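Local coordinates for protein histone-lysine N-methyltransferase, H3 lysine-9 specific SUVH6 (Arabidopsis thaliana, PDB 6A5M) that catalyses methylation of a lysine on the histone H3 tail and probably recognises methylated DNA through its SRA domain, at residues 41-46 / 80-85; 110-115 / 172-177; 370-375 / 486-491. The protein carries 1 engineered substitution. One frame throughout, in Å; residues are numbered along the deposited sequence.

Interaction 1: 41-46 / 80-85; sequences GLRIDF and YRMELN
Asp45 and Tyr80 meet where the first turn of helix 44-54 faces the start of helix 81-87. The aspartate CB lies over one face of the tyrosine ring, 3.8 Å from the ring centroid and 18° off its normal, as a CH-pi contact. Beyond it CG lies between the backbone N and the carbonyl carbon (chi1 58°), which turns the carboxylate toward the selenomethionine Met82. OD1 takes a weak bond from Arg43 NE. OD2 does three things: through its syn lone pair it accepts Arg43 NH2 at 2.9 Å, it receives a water that also accepts Met82 N, and it lies 3.1 Å from Met82 CE. That methyl also reaches the edge of the Phe46 ring, 3.6 Å from CD1, while Ile44 CD1 comes within 3.4 Å of Tyr80 OH. With an alanine in place of the aspartate, the Arg43 guanidinium is likely to lose its charged mate and the bridging water its acceptor. Phe17 of helix 6-29 packs on Tyr80. The whole is a surface packing of two helix N-termini, joined by a water bridge and a Met-aromatic contact between Met82 and Phe46.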
loop_
_atom_site.group_PDB
_atom_site.type_symbol
_atom_site.label_atom_id
_atom_site.label_comp_id
_atom_site.label_asym_id
_atom_site.label_seq_id
_atom_site.Cartn_x
_atom_site.Cartn_y
_atom_site.Cartn_z
ATOM N N GLY A 41 -19.269 15.920 -11.099
ATOM C CA GLY A 41 -18.031 15.853 -11.862
ATOM C C GLY A 41 -16.748 16.298 -11.179
ATOM O O GLY A 41 -15.908 16.963 -11.779
ATOM N N LEU A 42 -16.585 15.930 -9.920
ATOM C CA LEU A 42 -15.304 16.115 -9.261
ATOM C C LEU A 42 -14.313 15.076 -9.790
ATOM O O LEU A 42 -14.602 13.879 -9.790
ATOM C CB LEU A 42 -15.452 16.001 -7.742
ATOM C CG LEU A 42 -14.161 16.029 -6.918
ATOM C CD1 LEU A 42 -13.456 17.372 -7.031
ATOM C CD2 LEU A 42 -14.458 15.695 -5.466
ATOM N N ARG A 43 -13.158 15.540 -10.258
ATOM C CA ARG A 43 -12.093 14.647 -10.711
ATOM C C ARG A 43 -10.824 14.907 -9.920
ATOM O O ARG A 43 -9.941 15.626 -10.391
ATOM C CB ARG A 43 -11.802 14.841 -12.203
ATOM C CG ARG A 43 -12.948 14.547 -13.147
ATOM C CD ARG A 43 -13.178 13.055 -13.343
ATOM N NE ARG A 43 -11.939 12.313 -13.596
ATOM C CZ ARG A 43 -11.315 12.256 -14.771
ATOM N NH1 ARG A 43 -11.795 12.916 -15.822
ATOM N NH2 ARG A 43 -10.199 11.546 -14.891
ATOM N N ILE A 44 -10.716 14.329 -8.729
ATOM C CA ILE A 44 -9.555 14.589 -7.889
ATOM C C ILE A 44 -8.252 14.145 -8.564
ATOM O O ILE A 44 -7.197 14.750 -8.339
ATOM C CB ILE A 44 -9.675 13.906 -6.509
ATOM C CG1 ILE A 44 -9.756 12.388 -6.648
ATOM C CG2 ILE A 44 -10.890 14.438 -5.760
ATOM C CD1 ILE A 44 -10.076 11.674 -5.339
ATOM N N ASP A 45 -8.315 13.112 -9.401
ATOM C CA ASP A 45 -7.110 12.649 -10.081
ATOM C C ASP A 45 -6.622 13.710 -11.069
ATOM O O ASP A 45 -5.415 13.920 -11.212
ATOM C CB ASP A 45 -7.343 11.311 -10.796
ATOM C CG ASP A 45 -8.468 11.375 -11.815
ATOM O OD1 ASP A 45 -9.437 12.123 -11.589
ATOM O OD2 ASP A 45 -8.382 10.682 -12.848
ATOM N N PHE A 46 -7.553 14.404 -11.723
ATOM C CA PHE A 46 -7.187 15.432 -12.694
ATOM C C PHE A 46 -6.678 16.717 -12.031
ATOM O O PHE A 46 -5.756 17.361 -12.535
ATOM C CB PHE A 46 -8.366 15.756 -13.610
ATOM C CG PHE A 46 -7.991 16.637 -14.779
ATOM C CD1 PHE A 46 -7.330 16.107 -15.880
ATOM C CD2 PHE A 46 -8.277 17.995 -14.770
ATOM C CE1 PHE A 46 -6.978 16.916 -16.959
ATOM C CE2 PHE A 46 -7.925 18.807 -15.846
ATOM C CZ PHE A 46 -7.273 18.265 -16.939
ATOM N N TYR A 80 -5.227 5.093 -10.367
ATOM C CA TYR A 80 -5.711 5.926 -11.462
ATOM C C TYR A 80 -4.868 5.776 -12.717
ATOM O O TYR A 80 -3.646 5.727 -12.638
ATOM C CB TYR A 80 -5.725 7.401 -11.053
ATOM C CG TYR A 80 -6.671 7.731 -9.929
ATOM C CD1 TYR A 80 -8.040 7.805 -10.149
ATOM C CD2 TYR A 80 -6.197 7.983 -8.648
ATOM C CE1 TYR A 80 -8.913 8.119 -9.123
ATOM C CE2 TYR A 80 -7.058 8.289 -7.618
ATOM C CZ TYR A 80 -8.419 8.361 -7.862
ATOM O OH TYR A 80 -9.283 8.674 -6.834
ATOM N N ARG A 81 -5.522 5.751 -13.877
ATOM C CA ARG A 81 -4.821 5.706 -15.156
ATOM C C ARG A 81 -3.825 6.863 -15.304
ATOM O O ARG A 81 -2.760 6.711 -15.907
ATOM C CB ARG A 81 -5.821 5.735 -16.308
ATOM C CG ARG A 81 -5.241 5.334 -17.658
ATOM C CD ARG A 81 -6.292 5.503 -18.735
ATOM N NE ARG A 81 -6.065 4.665 -19.912
ATOM C CZ ARG A 81 -6.771 3.570 -20.198
ATOM N NH1 ARG A 81 -7.758 3.163 -19.397
ATOM N NH2 ARG A 81 -6.495 2.881 -21.295
HETATM N N MSE A 82 -4.161 8.017 -14.741
HETATM C CA MSE A 82 -3.272 9.169 -14.845
HETATM C C MSE A 82 -1.954 9.015 -14.106
HETATM O O MSE A 82 -1.038 9.793 -14.339
HETATM C CB MSE A 82 -3.971 10.427 -14.359
HETATM C CG MSE A 82 -4.747 11.059 -15.478
HETATM SE SE MSE A 82 -5.227 12.891 -15.157
HETATM C CE MSE A 82 -7.140 12.618 -15.000
ATOM N N GLU A 83 -1.857 8.036 -13.211
ATOM C CA GLU A 83 -0.560 7.697 -12.614
ATOM C C GLU A 83 0.420 7.206 -13.685
ATOM O O GLU A 83 1.619 7.496 -13.629
ATOM C CB GLU A 83 -0.723 6.631 -11.531
ATOM C CG GLU A 83 -1.453 7.116 -10.278
ATOM C CD GLU A 83 -1.677 5.998 -9.280
ATOM O OE1 GLU A 83 -0.698 5.583 -8.625
ATOM O OE2 GLU A 83 -2.829 5.524 -9.160
ATOM N N LEU A 84 -0.098 6.448 -14.647
ATOM C CA LEU A 84 0.707 5.982 -15.767
ATOM C C LEU A 84 1.251 7.176 -16.532
ATOM O O LEU A 84 2.375 7.141 -17.019
ATOM C CB LEU A 84 -0.113 5.093 -16.705
ATOM C CG LEU A 84 -1.004 4.017 -16.076
ATOM C CD1 LEU A 84 -1.677 3.200 -17.168
ATOM C CD2 LEU A 84 -0.213 3.130 -15.160
ATOM N N ASN A 85 0.437 8.229 -16.637
ATOM C CA ASN A 85 0.834 9.448 -17.337
ATOM C C ASN A 85 1.907 10.198 -16.551
ATOM O O ASN A 85 2.921 10.619 -17.108
ATOM C CB ASN A 85 -0.369 10.375 -17.579
ATOM C CG ASN A 85 -1.438 9.748 -18.483
ATOM O OD1 ASN A 85 -2.616 10.133 -18.441
ATOM N ND2 ASN A 85 -1.031 8.773 -19.294
HETATM O O HOH W 1 -7.110 8.908 -14.089
#

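Interaction 2: 110-115 / 172-177; sequences SIVASG and RVIRGK
Ile111 and Ala113 on one strand and Arg172, Ile174 and Gly176 on the other carry a parallel ladder between segments 110-115 and 172-177, whose axes come within 4.4 Å and diverge by 25°. Ile111 N donates to Arg172 O and Ile111 O accepts Ile174 N, each at 2.8 Å. Farther on the ladder distorts. An inverse gamma turn centred on Ala113 goes with a weak bond from Ala113 N to Ile174 O, and Gly176 N donates to Ala113 O at 2.8 Å. Here the CA atoms of Ser114 and Gly176 are 3.9 Å apart, a closeness that a side chain on Gly176 would crowd. On one face Ile111 CG1 and Val173 CG2 lie side by side at 3.8 Å. On the other, Val112 CG2 touches Ile174 CB at 4.2 Å, and chi2 of 87° swings Ile174 CD1 to 3.4 Å from Ser110 OG, a hydroxyl bonded to His90 ND1. The buried Arg172 guanidinium is held by the carbonyls of Ile65, Gly67 and Ile89, and Arg175 pairs with Asp193. Such a parallel pairing, set among mostly antiparallel neighbours, belongs to the mixed sheet of the SRA domain.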
loop_
_atom_site.group_PDB
_atom_site.type_symbol
_atom_site.label_atom_id
_atom_site.label_comp_id
_atom_site.label_asym_id
_atom_site.label_seq_id
_atom_site.Cartn_x
_atom_site.Cartn_y
_atom_site.Cartn_z
ATOM N N SER A 110 3.996 0.539 -25.006
ATOM C CA SER A 110 3.128 0.218 -23.874
ATOM C C SER A 110 1.687 -0.080 -24.277
ATOM O O SER A 110 1.149 0.603 -25.140
ATOM C CB SER A 110 3.147 1.377 -22.874
ATOM O OG SER A 110 2.639 0.981 -21.615
ATOM N N ILE A 111 1.060 -1.081 -23.651
ATOM C CA ILE A 111 -0.379 -1.271 -23.843
ATOM C C ILE A 111 -1.158 -1.452 -22.541
ATOM O O ILE A 111 -0.659 -2.007 -21.560
ATOM C CB ILE A 111 -0.702 -2.481 -24.756
ATOM C CG1 ILE A 111 -0.166 -3.779 -24.169
ATOM C CG2 ILE A 111 -0.145 -2.278 -26.148
ATOM C CD1 ILE A 111 -0.632 -4.994 -24.944
ATOM N N VAL A 112 -2.397 -0.971 -22.561
ATOM C CA VAL A 112 -3.319 -1.130 -21.458
ATOM C C VAL A 112 -4.402 -2.110 -21.885
ATOM O O VAL A 112 -5.336 -1.767 -22.615
ATOM C CB VAL A 112 -3.940 0.227 -21.019
ATOM C CG1 VAL A 112 -5.039 0.022 -19.994
ATOM C CG2 VAL A 112 -2.851 1.179 -20.472
ATOM N N ALA A 113 -4.225 -3.352 -21.454
ATOM C CA ALA A 113 -5.242 -4.376 -21.573
ATOM C C ALA A 113 -6.255 -4.160 -20.488
ATOM O O ALA A 113 -6.180 -4.783 -19.407
ATOM C CB ALA A 113 -4.643 -5.771 -21.462
ATOM N N SER A 114 -7.187 -3.253 -20.752
ATOM C CA SER A 114 -8.311 -3.075 -19.836
ATOM C C SER A 114 -9.438 -4.128 -19.996
ATOM O O SER A 114 -10.002 -4.251 -21.095
ATOM C CB SER A 114 -8.885 -1.634 -19.970
ATOM O OG SER A 114 -9.881 -1.626 -20.971
ATOM N N GLY A 115 -9.726 -4.847 -18.888
ATOM C CA GLY A 115 -10.863 -5.737 -18.755
ATOM C C GLY A 115 -10.721 -7.033 -18.004
ATOM O O GLY A 115 -9.800 -7.263 -17.279
ATOM N N ARG A 172 5.512 -3.015 -22.813
ATOM C CA ARG A 172 5.002 -3.025 -21.438
ATOM C C ARG A 172 3.508 -3.331 -21.420
ATOM O O ARG A 172 2.747 -2.758 -22.198
ATOM C CB ARG A 172 5.264 -1.692 -20.738
ATOM C CG ARG A 172 6.721 -1.483 -20.346
ATOM C CD ARG A 172 6.916 -0.224 -19.512
ATOM N NE ARG A 172 6.503 0.974 -20.233
ATOM C CZ ARG A 172 7.248 1.597 -21.144
ATOM N NH1 ARG A 172 8.456 1.137 -21.465
ATOM N NH2 ARG A 172 6.774 2.673 -21.749
ATOM N N VAL A 173 3.089 -4.250 -20.553
ATOM C CA VAL A 173 1.667 -4.536 -20.428
ATOM C C VAL A 173 1.123 -4.100 -19.074
ATOM O O VAL A 173 1.663 -4.438 -18.017
ATOM C CB VAL A 173 1.352 -6.022 -20.652
ATOM C CG1 VAL A 173 -0.112 -6.310 -20.309
ATOM C CG2 VAL A 173 1.617 -6.389 -22.100
ATOM N N ILE A 174 0.057 -3.311 -19.137
ATOM C CA ILE A 174 -0.659 -2.860 -17.954
ATOM C C ILE A 174 -2.062 -3.430 -18.013
ATOM O O ILE A 174 -2.815 -3.182 -18.950
ATOM C CB ILE A 174 -0.726 -1.322 -17.854
ATOM C CG1 ILE A 174 0.652 -0.735 -17.522
ATOM C CG2 ILE A 174 -1.694 -0.914 -16.789
ATOM C CD1 ILE A 174 1.499 -0.476 -18.715
ATOM N N ARG A 175 -2.393 -4.215 -17.005
ATOM C CA ARG A 175 -3.676 -4.865 -16.921
ATOM C C ARG A 175 -4.656 -3.941 -16.198
ATOM O O ARG A 175 -4.400 -3.513 -15.072
ATOM C CB ARG A 175 -3.512 -6.200 -16.201
ATOM C CG ARG A 175 -4.635 -7.189 -16.395
ATOM C CD ARG A 175 -4.201 -8.589 -15.947
ATOM N NE ARG A 175 -3.446 -8.592 -14.690
ATOM C CZ ARG A 175 -4.012 -8.588 -13.486
ATOM N NH1 ARG A 175 -5.335 -8.556 -13.374
ATOM N NH2 ARG A 175 -3.267 -8.609 -12.392
ATOM N N GLY A 176 -5.762 -3.606 -16.853
ATOM C CA GLY A 176 -6.755 -2.741 -16.242
ATOM C C GLY A 176 -8.084 -3.424 -15.981
ATOM O O GLY A 176 -8.739 -3.902 -16.902
ATOM N N LYS A 177 -8.486 -3.482 -14.717
ATOM C CA LYS A 177 -9.815 -3.981 -14.349
ATOM C C LYS A 177 -10.913 -3.044 -14.895
ATOM O O LYS A 177 -10.713 -1.830 -14.913
ATOM C CB LYS A 177 -9.901 -4.108 -12.817
ATOM C CG LYS A 177 -11.028 -4.985 -12.271
ATOM C CD LYS A 177 -10.519 -5.952 -11.196
ATOM C CE LYS A 177 -11.605 -6.944 -10.804
ATOM N NZ LYS A 177 -11.437 -7.469 -9.419
#

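Interaction 3: 370-375 / 486-491; sequences LKSIPI and IPPLQE
A single antiparallel beta bridge in the SET domain joins two loops, one after strand 365-369 and one before strand 491-494, at Ile373 and Ile486. The touching backbones run 174° apart. Ile373 and Ile486 form the hydrogen-bonded pair: Ile373 N donates to Ile486 O and Ile486 N to Ile373 O, both at 2.9 Å. Their side chains meet at the branch point, CB to CB at 4.1 Å. Ile486 O has a further neighbour in Ser372 CA, 3.3 Å away in a CA-H...O contact. A water stands between the backbones, 2.6 Å from Lys371 O and farther from Ile486 O.

Pro488 lays CB and CD against the other loop. Its CB rests against the Lys371 carbonyl carbon at 3.7 Å and its CD lies 3.3 Å from Ser372 OG. The serine hydroxyl stands anti to its own carbonyl carbon (chi1 -66°), alongside the proline ring, and bonds to Glu77 OE1; Glu77 also touches Pro488, while Val231 of helix 227-234 packs on the same ring. Pro488 is the second residue of a type II turn from Pro487 to Gln490, closed by the bond from Gln490 N to Pro487 O. Leu489 is the third, with positive phi, 74°, and its CD2 returns to Leu370 CD2 at 4.1 Å, the two side chains slanting across each other. A backbone bond between Leu489 and Cys369 ties this end of the loop to strand 365-369. The arrangement is thus an isolated antiparallel beta bridge followed by a type II turn, between two loops of the SET domain, with its serine and proline side turned to Glu77 of the SRA region.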
loop_
_atom_site.group_PDB
_atom_site.type_symbol
_atom_site.label_atom_id
_atom_site.label_comp_id
_atom_site.label_asym_id
_atom_site.label_seq_id
_atom_site.Cartn_x
_atom_site.Cartn_y
_atom_site.Cartn_z
ATOM N N LEU A 370 -2.912 -11.064 1.181
ATOM C CA LEU A 370 -3.314 -11.874 0.030
ATOM C C LEU A 370 -4.054 -11.071 -1.037
ATOM O O LEU A 370 -4.341 -11.582 -2.120
ATOM C CB LEU A 370 -4.176 -13.047 0.502
ATOM C CG LEU A 370 -3.351 -14.113 1.230
ATOM C CD1 LEU A 370 -4.133 -14.773 2.357
ATOM C CD2 LEU A 370 -2.873 -15.149 0.215
ATOM N N LYS A 371 -4.363 -9.815 -0.729
ATOM C CA LYS A 371 -4.961 -8.922 -1.712
ATOM C C LYS A 371 -4.220 -7.592 -1.735
ATOM O O LYS A 371 -3.380 -7.328 -0.867
ATOM C CB LYS A 371 -6.448 -8.694 -1.422
ATOM C CG LYS A 371 -6.716 -7.863 -0.185
ATOM C CD LYS A 371 -8.096 -7.205 -0.223
ATOM C CE LYS A 371 -9.211 -8.207 -0.029
ATOM N NZ LYS A 371 -10.516 -7.509 0.159
ATOM N N SER A 372 -4.508 -6.783 -2.750
ATOM C CA SER A 372 -3.978 -5.427 -2.859
ATOM C C SER A 372 -4.391 -4.595 -1.662
ATOM O O SER A 372 -5.514 -4.720 -1.175
ATOM C CB SER A 372 -4.477 -4.744 -4.136
ATOM O OG SER A 372 -3.967 -5.385 -5.282
ATOM N N ILE A 373 -3.489 -3.750 -1.180
ATOM C CA ILE A 373 -3.843 -2.818 -0.116
ATOM C C ILE A 373 -3.799 -1.388 -0.661
ATOM O O ILE A 373 -2.745 -0.917 -1.086
ATOM C CB ILE A 373 -2.902 -2.955 1.083
ATOM C CG1 ILE A 373 -2.794 -4.419 1.512
ATOM C CG2 ILE A 373 -3.365 -2.096 2.248
ATOM C CD1 ILE A 373 -1.617 -4.671 2.463
ATOM N N PRO A 374 -4.953 -0.704 -0.673
ATOM C CA PRO A 374 -4.988 0.674 -1.165
ATOM C C PRO A 374 -4.183 1.580 -0.263
ATOM O O PRO A 374 -4.154 1.357 0.949
ATOM C CB PRO A 374 -6.477 1.034 -1.119
ATOM C CG PRO A 374 -7.183 -0.274 -1.121
ATOM C CD PRO A 374 -6.299 -1.208 -0.352
ATOM N N ILE A 375 -3.532 2.578 -0.845
ATOM C CA ILE A 375 -2.763 3.539 -0.057
ATOM C C ILE A 375 -3.688 4.211 0.964
ATOM O O ILE A 375 -4.828 4.559 0.660
ATOM C CB ILE A 375 -2.067 4.594 -0.957
ATOM C CG1 ILE A 375 -1.139 5.485 -0.134
ATOM C CG2 ILE A 375 -3.088 5.445 -1.727
ATOM C CD1 ILE A 375 -0.193 6.306 -0.994
ATOM N N ILE A 486 -0.134 -1.161 -2.235
ATOM C CA ILE A 486 0.685 -2.356 -2.066
ATOM C C ILE A 486 0.143 -3.548 -2.839
ATOM O O ILE A 486 -0.983 -3.987 -2.612
ATOM C CB ILE A 486 0.817 -2.716 -0.580
ATOM C CG1 ILE A 486 1.228 -1.466 0.217
ATOM C CG2 ILE A 486 1.801 -3.862 -0.397
ATOM C CD1 ILE A 486 1.387 -1.714 1.715
ATOM N N PRO A 487 0.946 -4.066 -3.776
ATOM C CA PRO A 487 0.532 -5.234 -4.553
ATOM C C PRO A 487 0.371 -6.439 -3.634
ATOM O O PRO A 487 1.048 -6.495 -2.612
ATOM C CB PRO A 487 1.688 -5.437 -5.538
ATOM C CG PRO A 487 2.493 -4.188 -5.480
ATOM C CD PRO A 487 2.320 -3.653 -4.108
ATOM N N PRO A 488 -0.513 -7.380 -3.989
ATOM C CA PRO A 488 -0.692 -8.554 -3.131
ATOM C C PRO A 488 0.603 -9.332 -2.955
ATOM O O PRO A 488 1.407 -9.417 -3.877
ATOM C CB PRO A 488 -1.750 -9.390 -3.870
ATOM C CG PRO A 488 -1.769 -8.876 -5.260
ATOM C CD PRO A 488 -1.335 -7.445 -5.210
ATOM N N LEU A 489 0.807 -9.831 -1.740
ATOM C CA LEU A 489 1.891 -10.740 -1.408
ATOM C C LEU A 489 3.237 -10.016 -1.352
ATOM O O LEU A 489 4.274 -10.652 -1.161
ATOM C CB LEU A 489 1.933 -11.922 -2.394
ATOM C CG LEU A 489 0.711 -12.845 -2.301
ATOM C CD1 LEU A 489 0.634 -13.881 -3.429
ATOM C CD2 LEU A 489 0.695 -13.539 -0.947
ATOM N N GLN A 490 3.214 -8.690 -1.498
ATOM C CA GLN A 490 4.398 -7.886 -1.235
ATOM C C GLN A 490 4.586 -7.804 0.269
ATOM O O GLN A 490 3.636 -7.530 1.004
ATOM C CB GLN A 490 4.281 -6.483 -1.835
ATOM C CG GLN A 490 5.498 -5.610 -1.589
ATOM C CD GLN A 490 5.462 -4.309 -2.379
ATOM O OE1 GLN A 490 5.364 -3.227 -1.805
ATOM N NE2 GLN A 490 5.557 -4.410 -3.700
ATOM N N GLU A 491 5.801 -8.053 0.735
ATOM C CA GLU A 491 6.048 -8.021 2.165
ATOM C C GLU A 491 5.723 -6.655 2.775
ATOM O O GLU A 491 6.074 -5.628 2.208
ATOM C CB GLU A 491 7.498 -8.389 2.461
ATOM C CG GLU A 491 7.729 -8.584 3.946
ATOM C CD GLU A 491 9.112 -9.085 4.274
ATOM O OE1 GLU A 491 9.868 -9.468 3.344
ATOM O OE2 GLU A 491 9.429 -9.111 5.481
HETATM O O HOH W 2 -1.114 -6.283 -0.307
#

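In the fold
Interactions 1 and 2 are direct neighbours, their centres 16 Å apart: Leu84, on the helix begun in 80-85, sets its CD1 4.0 Å from Val112 CG2 and 4.1 Å from Ile174 CG2, so the helix packs against the face of the sheet that carries these two residues. Interaction 3 lies in the SET domain, its centre about 21 Å from that of interaction 1 and 19 Å from that of interaction 2, with nearest atoms about 7 Å away in both cases. Helix 227-234 touches both sides of the gap between interactions 2 and 3, at Arg175 and at Pro488. The three contacts follow one another along the chain, from the N-terminal helices to the catalytic SET domain.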